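Local coordinates for protein shikimate dehydrogenase (NADP(+)) (Listeria monocytogenes, PDB 3TNL) that probably catalyses the reversible NADPH-linked reduction of 3-dehydroshikimate to shikimate, a step of chorismate and aromatic amino acid biosynthesis, at residues Leu253-Tyr264 and Gln278-Met289. Residues are numbered along the deposited sequence; the frame is centred on the assembly and turned at random. Where two conformers were deposited one is given.
Sequences LRPELIVSDVVY and QGCQTLNGLGMM. With NAD (nicotinamide-adenine-dinucleotide), chain H.
Val259 and Thr282 pair in the last beta-alpha-beta unit of the Rossmann-type nucleotide-binding domain. Strand 258-261 runs parallel to the outermost strand 281-283, and helix 270-277 makes the crossover. Val259 is gripped twice: its N gives a nearly straight bond to Gln281 O (2.8 Å, 168°), and its O accepts from Leu283 N. Asp261 N then bonds Leu283 O. Val259 and Thr282 face the crossover helix, both touching Ala275. Ile258 and Ser260 lie on the other face with Leu283, which packs on Leu145 of helix 137-147.

Beyond the strands the two segments form part of the NAD pocket. Gly285, the N-cap of helix 286-301, gives its N to Val263 O from well above the carbonyl plane. Asn284 OD1 accepts from Leu286 N in an Asx turn, and its ND2 bonds Thr267 O.

Tyr264 lies across this helix start. Its CG sits between the backbone N and carbonyl carbon (chi1 57°), which brings the ring against Gly285, Leu286 and Met289. Tyr264 CB lies 3.5 Å from Leu286 N, and CG stays beside the same N. Tyr264 CD1 meets Leu286 CD1 at 4.0 Å, the two side chains crossing at about a right angle. CD2, across the ring from CD1, nears Gly285 O. Tyr264 CE2 is 3.5 Å from NAD N7N, which lies at the ring edge, near its plane. CZ touches Met289 CG and CB, and Tyr264 OH reaches Met289 CG at 3.5 Å. Tyr264 is also predicted to bind shikimate. Two carbonyls hold the nicotinamide amide: NAD N7N donates to Val262 O at 3.0 Å and to Gly285 O at 2.9 Å.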
ATOM      1  N   LEU B 253      22.742 -18.596  38.788  1.00 14.88           N
ATOM      2  CA  LEU B 253      22.638 -19.419  37.588  1.00 14.98           C
ATOM      3  C   LEU B 253      23.311 -20.776  37.843  1.00 16.68           C
ATOM      4  O   LEU B 253      24.028 -20.948  38.831  1.00 19.04           O
ATOM      5  CB  LEU B 253      23.290 -18.691  36.410  1.00 15.13           C
ATOM      6  CG  LEU B 253      22.899 -17.239  36.168  1.00 15.39           C
ATOM      7  CD1 LEU B 253      23.549 -16.703  34.870  1.00 17.22           C
ATOM      8  CD2 LEU B 253      21.423 -17.103  36.052  1.00 14.69           C
ATOM      9  N   ARG B 254      23.051 -21.744  36.965  1.00 16.37           N
ATOM     10  CA  ARG B 254      23.639 -23.080  37.027  1.00 17.66           C
ATOM     11  C   ARG B 254      23.716 -23.602  35.614  1.00 16.69           C
ATOM     12  O   ARG B 254      22.969 -23.152  34.748  1.00 16.00           O
ATOM     13  CB  ARG B 254      22.838 -24.022  37.911  1.00 16.78           C
ATOM     14  CG  ARG B 254      21.410 -24.311  37.378  1.00 17.55           C
ATOM     15  CD  ARG B 254      20.563 -25.057  38.371  1.00 17.42           C
ATOM     16  NE  ARG B 254      19.298 -25.457  37.761  1.00 15.69           N
ATOM     17  CZ  ARG B 254      18.258 -24.647  37.570  1.00 15.45           C
ATOM     18  NH1 ARG B 254      18.331 -23.366  37.894  1.00 16.08           N
ATOM     19  NH2 ARG B 254      17.177 -25.148  36.988  1.00 17.54           N
ATOM     20  N   PRO B 255      24.580 -24.601  35.365  1.00 17.30           N
ATOM     21  CA  PRO B 255      24.790 -25.039  33.996  1.00 19.62           C
ATOM     22  C   PRO B 255      23.582 -25.632  33.265  1.00 20.01           C
ATOM     23  O   PRO B 255      23.508 -25.534  32.048  1.00 22.16           O
ATOM     24  CB  PRO B 255      25.916 -26.058  34.133  1.00 18.99           C
ATOM     25  CG  PRO B 255      26.631 -25.685  35.319  1.00 16.38           C
ATOM     26  CD  PRO B 255      25.591 -25.164  36.269  1.00 17.25           C
ATOM     27  N   GLU B 256      22.625 -26.199  33.993  1.00 20.05           N
ATOM     28  CA  GLU B 256      21.446 -26.785  33.360  1.00 21.51           C
ATOM     29  C   GLU B 256      20.389 -25.772  32.963  1.00 19.73           C
ATOM     30  O   GLU B 256      19.514 -26.070  32.160  1.00 20.80           O
ATOM     31  CB  GLU B 256      20.801 -27.849  34.286  1.00 23.56           C
ATOM     32  CG  GLU B 256      21.645 -29.090  34.424  1.00 30.91           C
ATOM     33  CD  GLU B 256      20.983 -30.214  35.214  1.00 42.01           C
ATOM     34  OE1 GLU B 256      19.855 -30.023  35.733  1.00 45.68           O
ATOM     35  OE2 GLU B 256      21.600 -31.306  35.296  1.00 46.44           O
ATOM     36  N   LEU B 257      20.489 -24.569  33.517  1.00 16.97           N
ATOM     37  CA  LEU B 257      19.502 -23.540  33.243  1.00 16.04           C
ATOM     38  C   LEU B 257      19.623 -22.978  31.825  1.00 15.47           C
ATOM     39  O   LEU B 257      20.730 -22.877  31.296  1.00 17.36           O
ATOM     40  CB  LEU B 257      19.742 -22.367  34.211  1.00 16.19           C
ATOM     41  CG  LEU B 257      18.885 -21.126  34.113  1.00 14.42           C
ATOM     42  CD1 LEU B 257      17.468 -21.422  34.509  1.00 15.54           C
ATOM     43  CD2 LEU B 257      19.444 -20.015  35.047  1.00 17.00           C
ATOM     44  N   ILE B 258      18.491 -22.618  31.235  1.00 15.14           N
ATOM     45  CA  ILE B 258      18.447 -21.912  29.946  1.00 15.95           C
ATOM     46  C   ILE B 258      18.275 -20.461  30.284  1.00 14.85           C
ATOM     47  O   ILE B 258      17.350 -20.115  31.048  1.00 14.71           O
ATOM     48  CB  ILE B 258      17.237 -22.347  29.105  1.00 15.44           C
ATOM     49  CG1 ILE B 258      17.335 -23.840  28.823  1.00 17.98           C
ATOM     50  CG2 ILE B 258      17.188 -21.566  27.782  1.00 17.92           C
ATOM     51  CD1 ILE B 258      15.948 -24.438  28.477  1.00 19.08           C
ATOM     52  N   VAL B 259      19.099 -19.586  29.704  1.00 14.39           N
ATOM     53  CA  VAL B 259      18.927 -18.137  29.903  1.00 13.95           C
ATOM     54  C   VAL B 259      18.587 -17.537  28.531  1.00 14.61           C
ATOM     55  O   VAL B 259      19.301 -17.741  27.537  1.00 14.55           O
ATOM     56  CB  VAL B 259      20.151 -17.466  30.544  1.00 13.59           C
ATOM     57  CG1 VAL B 259      19.892 -15.963  30.702  1.00 15.92           C
ATOM     58  CG2 VAL B 259      20.433 -18.119  31.903  1.00 14.57           C
ATOM     59  N   SER B 260      17.479 -16.820  28.501  1.00 14.07           N
ATOM     60  CA  SER B 260      16.912 -16.267  27.278  1.00 15.08           C
ATOM     61  C   SER B 260      16.776 -14.758  27.342  1.00 15.45           C
ATOM     62  O   SER B 260      16.481 -14.230  28.405  1.00 14.45           O
ATOM     63  CB  SER B 260      15.528 -16.929  27.112  1.00 18.45           C
ATOM     64  OG  SER B 260      14.650 -16.178  26.302  1.00 18.01           O
ATOM     65  N   ASP B 261      17.047 -14.049  26.235  1.00 14.06           N
ATOM     66  CA  ASP B 261      16.840 -12.603  26.199  1.00 14.60           C
ATOM     67  C   ASP B 261      16.027 -12.285  24.966  1.00 15.53           C
ATOM     68  O   ASP B 261      16.235 -12.903  23.919  1.00 18.45           O
ATOM     69  CB  ASP B 261      18.203 -11.869  26.176  1.00 16.26           C
ATOM     70  CG  ASP B 261      18.133 -10.480  26.825  1.00 16.84           C
ATOM     71  OD1 ASP B 261      19.060 -10.157  27.626  1.00 17.78           O
ATOM     72  OD2 ASP B 261      17.141  -9.764  26.601  1.00 15.86           O
ATOM     73  N   VAL B 262      15.063 -11.392  25.105  1.00 14.57           N
ATOM     74  CA  VAL B 262      14.289 -10.908  23.962  1.00 14.16           C
ATOM     75  C   VAL B 262      15.159  -9.980  23.102  1.00 15.07           C
ATOM     76  O   VAL B 262      14.902  -9.794  21.925  1.00 15.60           O
ATOM     77  CB  VAL B 262      12.996 -10.190  24.378  1.00 15.55           C
ATOM     78  CG1 VAL B 262      12.025 -11.166  25.068  1.00 16.97           C
ATOM     79  CG2 VAL B 262      13.302  -8.937  25.217  1.00 19.48           C
ATOM     80  N   VAL B 263      16.200  -9.401  23.690  1.00 15.73           N
ATOM     81  CA  VAL B 263      17.102  -8.527  22.954  1.00 15.68           C
ATOM     82  C   VAL B 263      17.979  -9.350  21.963  1.00 15.84           C
ATOM     83  O   VAL B 263      18.434 -10.446  22.289  1.00 15.08           O
ATOM     84  CB  VAL B 263      18.038  -7.746  23.950  1.00 15.66           C
ATOM     85  CG1 VAL B 263      19.122  -6.935  23.187  1.00 13.93           C
ATOM     86  CG2 VAL B 263      17.207  -6.871  24.921  1.00 16.52           C
ATOM     87  N   TYR B 264      18.180  -8.835  20.750  1.00 16.27           N
ATOM     88  CA  TYR B 264      19.079  -9.463  19.777  1.00 16.61           C
ATOM     89  C   TYR B 264      20.036  -8.450  19.130  1.00 16.15           C
ATOM     90  O   TYR B 264      20.855  -8.829  18.300  1.00 17.31           O
ATOM     91  CB  TYR B 264      18.321 -10.289  18.716  1.00 18.25           C
ATOM     92  CG  TYR B 264      17.292  -9.553  17.939  1.00 18.85           C
ATOM     93  CD1 TYR B 264      17.586  -9.014  16.689  1.00 22.86           C
ATOM     94  CD2 TYR B 264      16.025  -9.355  18.445  1.00 20.58           C
ATOM     95  CE1 TYR B 264      16.622  -8.335  15.975  1.00 22.50           C
ATOM     96  CE2 TYR B 264      15.072  -8.669  17.746  1.00 21.55           C
ATOM     97  CZ  TYR B 264      15.374  -8.163  16.507  1.00 25.34           C
ATOM     98  OH  TYR B 264      14.392  -7.467  15.826  1.00 27.62           O
ATOM     99  N   GLN B 278      28.694 -18.919  33.177  1.00 14.16           N
ATOM    100  CA  GLN B 278      28.253 -19.908  34.161  1.00 15.10           C
ATOM    101  C   GLN B 278      27.917 -21.270  33.574  1.00 15.33           C
ATOM    102  O   GLN B 278      27.536 -22.189  34.329  1.00 16.65           O
ATOM    103  CB  GLN B 278      27.078 -19.361  34.958  1.00 15.37           C
ATOM    104  CG  GLN B 278      27.470 -18.076  35.708  1.00 17.83           C
ATOM    105  CD  GLN B 278      28.680 -18.269  36.635  1.00 19.18           C
ATOM    106  OE1 GLN B 278      28.690 -19.162  37.468  1.00 27.77           O
ATOM    107  NE2 GLN B 278      29.679 -17.435  36.471  1.00 26.67           N
ATOM    108  N   GLY B 279      28.082 -21.429  32.259  1.00 13.26           N
ATOM    109  CA  GLY B 279      27.824 -22.707  31.599  1.00 15.79           C
ATOM    110  C   GLY B 279      26.406 -22.942  31.138  1.00 15.54           C
ATOM    111  O   GLY B 279      26.031 -24.051  30.755  1.00 15.98           O
ATOM    112  N   CYS B 280      25.557 -21.939  31.227  1.00 16.29           N
ATOM    113  CA  CYS B 280      24.201 -22.122  30.821  1.00 15.89           C
ATOM    114  C   CYS B 280      23.976 -22.194  29.330  1.00 17.50           C
ATOM    115  O   CYS B 280      24.825 -21.770  28.549  1.00 18.16           O
ATOM    116  CB  CYS B 280      23.377 -20.891  31.255  1.00 15.96           C
ATOM    117  SG  CYS B 280      23.498 -20.382  32.984  1.00 16.37           S
ATOM    118  N   GLN B 281      22.848 -22.783  28.928  0.70 18.65           N
ATOM    119  CA  GLN B 281      22.408 -22.719  27.537  0.70 18.36           C
ATOM    120  C   GLN B 281      21.811 -21.321  27.394  0.70 16.44           C
ATOM    121  O   GLN B 281      21.166 -20.832  28.316  0.70 17.11           O
ATOM    122  CB  GLN B 281      21.286 -23.720  27.267  0.70 20.37           C
ATOM    123  CG  GLN B 281      21.682 -25.164  27.351  0.70 25.73           C
ATOM    124  CD  GLN B 281      22.128 -25.715  26.046  0.70 31.62           C
ATOM    125  OE1 GLN B 281      22.769 -25.030  25.253  0.70 37.56           O
ATOM    126  NE2 GLN B 281      21.789 -26.974  25.794  0.70 40.49           N
ATOM    127  N   THR B 282      21.981 -20.701  26.234  1.00 16.10           N
ATOM    128  CA  THR B 282      21.491 -19.349  25.999  1.00 15.59           C
ATOM    129  C   THR B 282      20.813 -19.188  24.652  1.00 16.10           C
ATOM    130  O   THR B 282      21.083 -19.907  23.689  1.00 17.19           O
ATOM    131  CB  THR B 282      22.632 -18.293  26.040  1.00 15.48           C
ATOM    132  OG1 THR B 282      23.641 -18.665  25.066  1.00 17.53           O
ATOM    133  CG2 THR B 282      23.286 -18.209  27.435  1.00 16.71           C
ATOM    134  N   LEU B 283      19.916 -18.217  24.593  1.00 15.61           N
ATOM    135  CA  LEU B 283      19.272 -17.888  23.358  1.00 16.67           C
ATOM    136  C   LEU B 283      18.870 -16.421  23.369  1.00 15.38           C
ATOM    137  O   LEU B 283      18.195 -15.957  24.297  1.00 16.83           O
ATOM    138  CB  LEU B 283      18.051 -18.781  23.156  1.00 18.81           C
ATOM    139  CG  LEU B 283      17.474 -18.765  21.747  1.00 20.82           C
ATOM    140  CD1 LEU B 283      18.477 -19.435  20.790  1.00 23.22           C
ATOM    141  CD2 LEU B 283      16.100 -19.470  21.732  1.00 21.77           C
ATOM    142  N   ASN B 284      19.241 -15.690  22.331  1.00 15.73           N
ATOM    143  CA  ASN B 284      18.842 -14.288  22.166  1.00 14.75           C
ATOM    144  C   ASN B 284      17.484 -14.198  21.473  1.00 15.65           C
ATOM    145  O   ASN B 284      16.846 -15.214  21.213  1.00 15.57           O
ATOM    146  CB  ASN B 284      19.931 -13.422  21.462  1.00 14.79           C
ATOM    147  CG  ASN B 284      20.090 -13.727  20.013  1.00 16.18           C
ATOM    148  OD1 ASN B 284      19.190 -14.295  19.370  1.00 17.07           O
ATOM    149  ND2 ASN B 284      21.262 -13.343  19.454  1.00 15.85           N
ATOM    150  N   GLY B 285      17.032 -12.981  21.185  1.00 16.16           N
ATOM    151  CA  GLY B 285      15.695 -12.767  20.635  1.00 17.17           C
ATOM    152  C   GLY B 285      15.523 -12.878  19.130  1.00 17.51           C
ATOM    153  O   GLY B 285      14.436 -12.594  18.642  1.00 16.48           O
ATOM    154  N   LEU B 286      16.542 -13.296  18.405  1.00 17.12           N
ATOM    155  CA  LEU B 286      16.452 -13.346  16.912  1.00 17.05           C
ATOM    156  C   LEU B 286      15.378 -14.330  16.445  1.00 17.96           C
ATOM    157  O   LEU B 286      14.548 -13.994  15.602  1.00 18.72           O
ATOM    158  CB  LEU B 286      17.787 -13.653  16.257  1.00 18.22           C
ATOM    159  CG  LEU B 286      17.771 -13.563  14.721  1.00 24.07           C
ATOM    160  CD1 LEU B 286      17.481 -12.153  14.243  1.00 27.43           C
ATOM    161  CD2 LEU B 286      19.095 -14.033  14.180  1.00 25.33           C
ATOM    162  N   GLY B 287      15.345 -15.501  17.051  1.00 17.66           N
ATOM    163  CA  GLY B 287      14.327 -16.514  16.721  1.00 18.47           C
ATOM    164  C   GLY B 287      12.906 -16.000  16.980  1.00 18.74           C
ATOM    165  O   GLY B 287      11.989 -16.227  16.151  1.00 18.11           O
ATOM    166  N   MET B 288      12.702 -15.289  18.086  1.00 18.85           N
ATOM    167  CA  MET B 288      11.417 -14.714  18.401  1.00 18.46           C
ATOM    168  C   MET B 288      10.958 -13.798  17.265  1.00 19.10           C
ATOM    169  O   MET B 288       9.785 -13.823  16.839  1.00 19.53           O
ATOM    170  CB  MET B 288      11.489 -13.912  19.693  1.00 17.12           C
ATOM    171  CG  MET B 288      10.234 -13.159  20.026  1.00 18.32           C
ATOM    172  SD  MET B 288      10.323 -12.336  21.641  1.00 21.35           S
ATOM    173  CE  MET B 288       8.730 -11.559  21.784  1.00 24.73           C
ATOM    174  N   MET B 289      11.883 -12.981  16.778  1.00 16.70           N
ATOM    175  CA  MET B 289      11.590 -12.044  15.696  1.00 18.24           C
ATOM    176  C   MET B 289      11.193 -12.789  14.420  1.00 19.03           C
ATOM    177  O   MET B 289      10.183 -12.442  13.779  1.00 18.91           O
ATOM    178  CB  MET B 289      12.772 -11.097  15.475  1.00 18.43           C
ATOM    179  CG  MET B 289      12.587 -10.057  14.389  1.00 21.76           C
ATOM    180  SD  MET B 289      12.960 -10.707  12.738  1.00 26.86           S
ATOM    181  CE  MET B 289      12.653  -9.252  11.708  1.00 28.40           C
TER
HETATM  182  PA  NAD H 292       7.805  -1.909  27.090  1.00 22.52           P
HETATM  183  O1A NAD H 292       8.163  -0.426  27.022  1.00 24.66           O
HETATM  184  O2A NAD H 292       6.383  -2.322  26.761  1.00 22.59           O
HETATM  185  O5B NAD H 292       8.264  -2.484  28.534  1.00 21.80           O
HETATM  186  C5B NAD H 292       9.506  -2.165  29.163  1.00 17.88           C
HETATM  187  C4B NAD H 292       9.776  -3.161  30.297  1.00 17.10           C
HETATM  188  O4B NAD H 292      11.123  -2.985  30.763  1.00 17.55           O
HETATM  189  C3B NAD H 292       8.937  -2.883  31.528  1.00 15.74           C
HETATM  190  O3B NAD H 292       8.720  -4.142  32.213  1.00 17.42           O
HETATM  191  C2B NAD H 292       9.799  -1.998  32.396  1.00 15.14           C
HETATM  192  O2B NAD H 292       9.513  -2.114  33.783  1.00 17.21           O
HETATM  193  C1B NAD H 292      11.176  -2.559  32.108  1.00 15.64           C
HETATM  194  N9A NAD H 292      12.319  -1.658  32.295  1.00 16.50           N
HETATM  195  C8A NAD H 292      12.672  -0.658  31.453  1.00 20.22           C
HETATM  196  N7A NAD H 292      13.811  -0.084  31.896  1.00 19.27           N
HETATM  197  C5A NAD H 292      14.224  -0.715  33.024  1.00 15.99           C
HETATM  198  C6A NAD H 292      15.270  -0.615  33.918  1.00 15.09           C
HETATM  199  N6A NAD H 292      16.228   0.301  33.740  1.00 18.64           N
HETATM  200  N1A NAD H 292      15.367  -1.482  34.949  1.00 16.37           N
HETATM  201  C2A NAD H 292      14.414  -2.426  35.151  1.00 16.11           C
HETATM  202  N3A NAD H 292      13.356  -2.587  34.325  1.00 15.96           N
HETATM  203  C4A NAD H 292      13.225  -1.764  33.260  1.00 15.85           C
HETATM  204  O3  NAD H 292       8.851  -2.640  26.127  1.00 22.21           O
HETATM  205  PN  NAD H 292       8.611  -3.954  25.233  1.00 23.05           P
HETATM  206  O1N NAD H 292       7.943  -3.623  23.921  1.00 27.63           O
HETATM  207  O2N NAD H 292       8.056  -5.075  26.113  1.00 22.44           O
HETATM  208  O5D NAD H 292      10.105  -4.357  24.782  1.00 25.20           O
HETATM  209  C5D NAD H 292      11.037  -4.755  25.780  1.00 25.94           C
HETATM  210  C4D NAD H 292      12.208  -5.331  25.008  1.00 25.71           C
HETATM  211  O4D NAD H 292      11.743  -6.401  24.167  1.00 30.32           O
HETATM  212  C3D NAD H 292      12.826  -4.297  24.080  1.00 30.50           C
HETATM  213  O3D NAD H 292      14.247  -4.335  24.243  1.00 34.67           O
HETATM  214  C2D NAD H 292      12.421  -4.744  22.685  1.00 31.18           C
HETATM  215  O2D NAD H 292      13.355  -4.328  21.664  1.00 32.23           O
HETATM  216  C1D NAD H 292      12.334  -6.255  22.863  1.00 30.00           C
HETATM  217  N1N NAD H 292      11.474  -6.975  21.922  1.00 31.14           N
HETATM  218  C2N NAD H 292      11.995  -7.962  21.169  1.00 30.79           C
HETATM  219  C3N NAD H 292      11.197  -8.677  20.282  1.00 28.23           C
HETATM  220  C7N NAD H 292      11.747  -9.778  19.435  1.00 31.70           C
HETATM  221  O7N NAD H 292      11.084 -10.068  18.440  1.00 33.03           O
HETATM  222  N7N NAD H 292      12.884 -10.411  19.797  1.00 23.40           N
HETATM  223  C4N NAD H 292       9.835  -8.355  20.175  1.00 30.95           C
HETATM  224  C5N NAD H 292       9.319  -7.335  20.968  1.00 30.35           C
HETATM  225  C6N NAD H 292      10.162  -6.647  21.840  1.00 31.03           C
HETATM  226  O   HOH W   1      15.096 -15.761  23.644  1.00 25.05           O